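Local coordinates for protein superoxide dismutase [Cu-Zn] (Bacteroidetes bacterium GWA2_30_7, PDB 7B4P) that probably catalyses the dismutation of superoxide to oxygen and hydrogen peroxide, using a copper ion beside a zinc ion in an antiparallel beta-barrel, at residues 49-54 with 128-133; 124-129 with 141-146. One frame throughout, in Å; residues are numbered along the deposited sequence.

Interaction 1 (49-54 with 128-133). With CU (copper (II) ion), chain E.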
loop_
_atom_site.group_PDB
_atom_site.type_symbol
_atom_site.label_atom_id
_atom_site.label_comp_id
_atom_site.label_asym_id
_atom_site.label_seq_id
_atom_site.Cartn_x
_atom_site.Cartn_y
_atom_site.Cartn_z
ATOM N N GLY A 49 12.400 -12.858 9.148
ATOM C CA GLY A 49 10.976 -13.199 8.964
ATOM C C GLY A 49 10.341 -12.329 7.894
ATOM O O GLY A 49 10.551 -11.102 7.931
ATOM N N PHE A 50 9.599 -12.950 6.975
ATOM C CA PHE A 50 9.048 -12.332 5.743
ATOM C C PHE A 50 7.627 -12.871 5.542
ATOM O O PHE A 50 7.487 -14.044 5.138
ATOM C CB PHE A 50 9.992 -12.644 4.578
ATOM C CG PHE A 50 9.733 -11.905 3.290
ATOM C CD1 PHE A 50 9.912 -10.532 3.209
ATOM C CD2 PHE A 50 9.364 -12.590 2.142
ATOM C CE1 PHE A 50 9.694 -9.859 2.017
ATOM C CE2 PHE A 50 9.142 -11.914 0.951
ATOM C CZ PHE A 50 9.308 -10.550 0.891
ATOM N N HIS A 51 6.610 -12.060 5.855
ATOM C CA HIS A 51 5.185 -12.485 5.929
ATOM C C HIS A 51 4.258 -11.428 5.320
ATOM O O HIS A 51 4.635 -10.240 5.300
ATOM C CB HIS A 51 4.770 -12.750 7.382
ATOM C CG HIS A 51 5.705 -13.622 8.151
ATOM N ND1 HIS A 51 6.294 -13.209 9.329
ATOM C CD2 HIS A 51 6.146 -14.876 7.925
ATOM C CE1 HIS A 51 7.061 -14.171 9.796
ATOM N NE2 HIS A 51 6.989 -15.205 8.951
ATOM N N ILE A 52 3.080 -11.867 4.864
ATOM C CA ILE A 52 1.902 -11.001 4.561
ATOM C C ILE A 52 1.017 -10.972 5.814
ATOM O O ILE A 52 0.635 -12.058 6.286
ATOM C CB ILE A 52 1.138 -11.511 3.320
ATOM C CG1 ILE A 52 2.014 -11.497 2.064
ATOM C CG2 ILE A 52 -0.150 -10.726 3.118
ATOM C CD1 ILE A 52 1.465 -12.316 0.917
ATOM N N HIS A 53 0.722 -9.778 6.337
ATOM C CA HIS A 53 -0.099 -9.558 7.558
ATOM C C HIS A 53 -1.500 -9.082 7.153
ATOM O O HIS A 53 -1.630 -8.496 6.066
ATOM C CB HIS A 53 0.624 -8.598 8.514
ATOM C CG HIS A 53 1.794 -9.212 9.206
ATOM N ND1 HIS A 53 1.906 -9.241 10.582
ATOM C CD2 HIS A 53 2.893 -9.833 8.722
ATOM C CE1 HIS A 53 3.029 -9.841 10.915
ATOM N NE2 HIS A 53 3.653 -10.216 9.793
ATOM N N GLU A 54 -2.504 -9.335 8.000
ATOM C CA GLU A 54 -3.950 -9.246 7.648
ATOM C C GLU A 54 -4.353 -7.792 7.357
ATOM O O GLU A 54 -5.131 -7.591 6.405
ATOM C CB GLU A 54 -4.823 -9.870 8.743
ATOM C CG GLU A 54 -4.794 -9.131 10.072
ATOM C CD GLU A 54 -5.398 -9.909 11.227
ATOM O OE1 GLU A 54 -6.425 -10.582 11.003
ATOM O OE2 GLU A 54 -4.840 -9.844 12.345
ATOM N N ASN A 128 14.415 -10.843 13.627
ATOM C CA ASN A 128 15.018 -12.189 13.816
ATOM C C ASN A 128 14.476 -13.156 12.760
ATOM O O ASN A 128 13.553 -12.780 12.012
ATOM C CB ASN A 128 14.760 -12.731 15.224
ATOM C CG ASN A 128 15.193 -11.772 16.312
ATOM O OD1 ASN A 128 16.222 -11.109 16.189
ATOM N ND2 ASN A 128 14.419 -11.696 17.381
ATOM N N GLU A 129 15.053 -14.358 12.718
ATOM C CA GLU A 129 14.681 -15.463 11.797
ATOM C C GLU A 129 13.315 -16.027 12.206
ATOM O O GLU A 129 13.052 -16.121 13.423
ATOM C CB GLU A 129 15.762 -16.545 11.840
ATOM C CG GLU A 129 15.518 -17.712 10.900
ATOM C CD GLU A 129 16.582 -18.794 10.957
ATOM O OE1 GLU A 129 17.594 -18.593 11.660
ATOM O OE2 GLU A 129 16.401 -19.837 10.298
ATOM N N ASP A 130 12.484 -16.368 11.217
ATOM C CA ASP A 130 11.259 -17.195 11.378
ATOM C C ASP A 130 11.686 -18.670 11.371
ATOM O O ASP A 130 12.111 -19.153 10.305
ATOM C CB ASP A 130 10.242 -16.867 10.280
ATOM C CG ASP A 130 9.018 -17.767 10.252
ATOM O OD1 ASP A 130 8.888 -18.615 11.154
ATOM O OD2 ASP A 130 8.209 -17.618 9.316
ATOM N N ASP A 131 11.581 -19.354 12.515
ATOM C CA ASP A 131 12.056 -20.754 12.699
ATOM C C ASP A 131 11.087 -21.736 12.024
ATOM O O ASP A 131 11.466 -22.917 11.881
ATOM C CB ASP A 131 12.288 -21.086 14.178
ATOM C CG ASP A 131 11.072 -20.952 15.081
ATOM O OD1 ASP A 131 9.941 -21.094 14.579
ATOM O OD2 ASP A 131 11.271 -20.710 16.288
ATOM N N LEU A 132 9.888 -21.270 11.646
ATOM C CA LEU A 132 8.865 -22.018 10.858
ATOM C C LEU A 132 8.213 -23.111 11.719
ATOM O O LEU A 132 7.491 -23.950 11.141
ATOM C CB LEU A 132 9.514 -22.623 9.605
ATOM C CG LEU A 132 10.342 -21.667 8.744
ATOM C CD1 LEU A 132 11.146 -22.432 7.704
ATOM C CD2 LEU A 132 9.457 -20.628 8.075
ATOM N N LYS A 133 8.433 -23.089 13.039
ATOM C CA LYS A 133 7.945 -24.118 14.000
ATOM C C LYS A 133 7.084 -23.447 15.077
ATOM O O LYS A 133 5.915 -23.851 15.227
ATOM C CB LYS A 133 9.119 -24.863 14.646
ATOM C CG LYS A 133 10.077 -25.552 13.681
ATOM C CD LYS A 133 9.567 -26.872 13.141
ATOM C CE LYS A 133 10.609 -27.621 12.336
ATOM N NZ LYS A 133 10.267 -29.056 12.192
HETATM CU CU CU E . 5.264 -11.462 10.112
#
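N128 opens the contact by offering its carbonyl O to the backbone N of G49, 3.1 Å away, and so ties the loop 128-133 to strand 46-53 of the Greek-key beta-barrel of Cu,Zn superoxide dismutases. D130 then lays CB 4.0 Å from G49 CA and, with CG anti to the backbone N (chi1 173°), carries its carboxylate to the edge of the H51 ring. There H51 NE2 donates to D130 OD2 at 2.7 Å in a nearly straight bond (176°). The oxygen lies in the ring plane, but NE2 comes to it from above the carboxylate plane, the two planes standing 65° apart. Because H51 ND1 holds the copper at 2.2 Å, the ring is pinned at both nitrogens, the carboxylate acting from the second shell. D130 OD1 takes a bond from H77 NE2, consistent with the aspartate bridge between copper and zinc ligands in this family. With an alanine here, H51 NE2 would probably lose its acceptor and the ring one restraint on its rotation. Two successive Asx turns end the segment: L132 N reaches D130 OD1, and K133 N donates to D131 OD1 at 2.9 Å.

Interaction 2 (124-129 with 141-146). With CU (copper (II) ion), chain E.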
loop_
_atom_site.group_PDB
_atom_site.type_symbol
_atom_site.label_atom_id
_atom_site.label_comp_id
_atom_site.label_asym_id
_atom_site.label_seq_id
_atom_site.Cartn_x
_atom_site.Cartn_y
_atom_site.Cartn_z
ATOM N N ILE A 124 5.482 -7.506 6.036
ATOM C CA ILE A 124 6.271 -7.211 7.270
ATOM C C ILE A 124 7.585 -7.998 7.212
ATOM O O ILE A 124 7.533 -9.226 7.000
ATOM C CB ILE A 124 5.462 -7.544 8.542
ATOM C CG1 ILE A 124 4.274 -6.598 8.731
ATOM C CG2 ILE A 124 6.357 -7.569 9.773
ATOM C CD1 ILE A 124 4.660 -5.184 9.106
ATOM N N VAL A 125 8.711 -7.304 7.387
ATOM C CA VAL A 125 10.056 -7.916 7.593
ATOM C C VAL A 125 10.367 -7.834 9.090
ATOM O O VAL A 125 10.178 -6.747 9.675
ATOM C CB VAL A 125 11.134 -7.224 6.739
ATOM C CG1 VAL A 125 12.459 -7.966 6.810
ATOM C CG2 VAL A 125 10.690 -7.069 5.293
ATOM N N HIS A 126 10.799 -8.951 9.683
ATOM C CA HIS A 126 11.067 -9.088 11.139
ATOM C C HIS A 126 12.567 -8.930 11.409
ATOM O O HIS A 126 13.358 -9.075 10.459
ATOM C CB HIS A 126 10.520 -10.424 11.658
ATOM C CG HIS A 126 9.032 -10.509 11.625
ATOM N ND1 HIS A 126 8.249 -10.156 12.707
ATOM C CD2 HIS A 126 8.181 -10.893 10.649
ATOM C CE1 HIS A 126 6.979 -10.325 12.400
ATOM N NE2 HIS A 126 6.909 -10.779 11.144
ATOM N N LYS A 127 12.926 -8.640 12.661
ATOM C CA LYS A 127 14.329 -8.447 13.116
ATOM C C LYS A 127 15.059 -9.794 13.107
ATOM O O LYS A 127 16.206 -9.837 12.627
ATOM C CB LYS A 127 14.350 -7.831 14.518
ATOM C CG LYS A 127 15.732 -7.529 15.077
ATOM C CD LYS A 127 15.690 -6.794 16.397
ATOM C CE LYS A 127 17.007 -6.136 16.750
ATOM N NZ LYS A 127 16.869 -5.245 17.925
ATOM N N ASN A 128 14.415 -10.843 13.627
ATOM C CA ASN A 128 15.018 -12.189 13.816
ATOM C C ASN A 128 14.476 -13.156 12.760
ATOM O O ASN A 128 13.553 -12.780 12.012
ATOM C CB ASN A 128 14.760 -12.731 15.224
ATOM C CG ASN A 128 15.193 -11.772 16.312
ATOM O OD1 ASN A 128 16.222 -11.109 16.189
ATOM N ND2 ASN A 128 14.419 -11.696 17.381
ATOM N N GLU A 129 15.053 -14.358 12.718
ATOM C CA GLU A 129 14.681 -15.463 11.797
ATOM C C GLU A 129 13.315 -16.027 12.206
ATOM O O GLU A 129 13.052 -16.121 13.423
ATOM C CB GLU A 129 15.762 -16.545 11.840
ATOM C CG GLU A 129 15.518 -17.712 10.900
ATOM C CD GLU A 129 16.582 -18.794 10.957
ATOM O OE1 GLU A 129 17.594 -18.593 11.660
ATOM O OE2 GLU A 129 16.401 -19.837 10.298
ATOM N N GLY A 141 10.029 -12.121 16.111
ATOM C CA GLY A 141 10.250 -10.955 16.987
ATOM C C GLY A 141 9.785 -9.654 16.347
ATOM O O GLY A 141 8.800 -9.683 15.580
ATOM N N ALA A 142 10.485 -8.555 16.653
ATOM C CA ALA A 142 10.119 -7.162 16.303
ATOM C C ALA A 142 10.050 -6.990 14.782
ATOM O O ALA A 142 10.729 -7.744 14.058
ATOM C CB ALA A 142 11.113 -6.203 16.914
ATOM N N ARG A 143 9.262 -6.012 14.332
ATOM C CA ARG A 143 9.044 -5.675 12.901
ATOM C C ARG A 143 9.963 -4.507 12.528
ATOM O O ARG A 143 9.908 -3.477 13.218
ATOM C CB ARG A 143 7.563 -5.360 12.669
ATOM C CG ARG A 143 6.631 -6.435 13.210
ATOM C CD ARG A 143 5.159 -6.083 13.151
ATOM N NE ARG A 143 4.358 -7.160 13.722
ATOM C CZ ARG A 143 3.032 -7.234 13.677
ATOM N NH1 ARG A 143 2.325 -6.286 13.083
ATOM N NH2 ARG A 143 2.415 -8.264 14.231
ATOM N N VAL A 144 10.780 -4.675 11.484
ATOM C CA VAL A 144 11.828 -3.692 11.072
ATOM C C VAL A 144 11.340 -2.889 9.858
ATOM O O VAL A 144 11.852 -1.770 9.663
ATOM C CB VAL A 144 13.177 -4.383 10.797
ATOM C CG1 VAL A 144 13.622 -5.224 11.984
ATOM C CG2 VAL A 144 13.157 -5.225 9.529
ATOM N N ALA A 145 10.402 -3.422 9.069
ATOM C CA ALA A 145 9.844 -2.742 7.877
ATOM C C ALA A 145 8.392 -3.173 7.641
ATOM O O ALA A 145 8.048 -4.319 7.979
ATOM C CB ALA A 145 10.703 -3.027 6.670
ATOM N N CYS A 146 7.590 -2.270 7.069
ATOM C CA CYS A 146 6.158 -2.459 6.714
ATOM C C CYS A 146 5.907 -1.896 5.311
ATOM O O CYS A 146 6.595 -0.935 4.929
ATOM C CB CYS A 146 5.250 -1.760 7.723
ATOM S SG CYS A 146 3.504 -2.229 7.587
HETATM CU CU CU E . 5.264 -11.462 10.112
#
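H126 and G141 meet where strand 122-126 pairs with the antiparallel strand 143-151 of the Greek-key barrel, a pairing interrupted by a classic beta bulge in which two residues, V144 and A145, match V125. V144 N donates to V125 O at 2.8 Å, whereas A145 N reaches the same oxygen only weakly; V125 N gives a bond to A145 O. The one-residue shift sets H126 opposite R143, so their side chains share a sheet face with that of I124.

On this face the imidazole of H126 is held from several directions. Its ND1 donates to G141 O at 3.0 Å; the oxygen sits at the ring edge, near the plane, while ND1 approaches from above the carbonyl plane. NE2 binds the copper at 2.1 Å, and I124 CG2 lies 3.5 Å above one face of the ring, toward its rim. That same methyl also meets the stem of R143, at CG, 3.6 Å away. With CG anti to its carbonyl carbon (chi1 -51°) and the chain extended to NE, R143 passes I124 at a slant and gives its NH1 to G63 O. As in other family members, this arginine beside the copper probably guides the superoxide anion.

The other branch of I124 reaches across to strand 143-151, CD1 lying 3.5 Å from SG of C146, which is disulfide-bonded to C58. On the face that V125 shares with A145, V125 CG1 packs on V144 CG2, the side chains crossing obliquely. V144 CG1 leans the other way, over the backbone of K127, coming within 3.5 Å of its CA.

Interactions 1 and 2 have centres about 8 Å apart and share one copper site. Along the chain the order is 49-54, 124-129, 128-133 and 141-146, the middle two sharing N128 and E129. In the sheet, strand 122-126 lies between 46-53 and 143-151, so the strand of interaction 1 borders it on one side and its partner in interaction 2 on the other. Backbone bonds seam them together: G49 O lies 2.8 Å from H126 N, and H51 O lies close to I124 N. Interaction 1 supplies H51 and H53 to the copper, and interaction 2 adds H126. The loop 127-142 thus links a second-shell carboxylate to the strand carrying the arginine beside the metal.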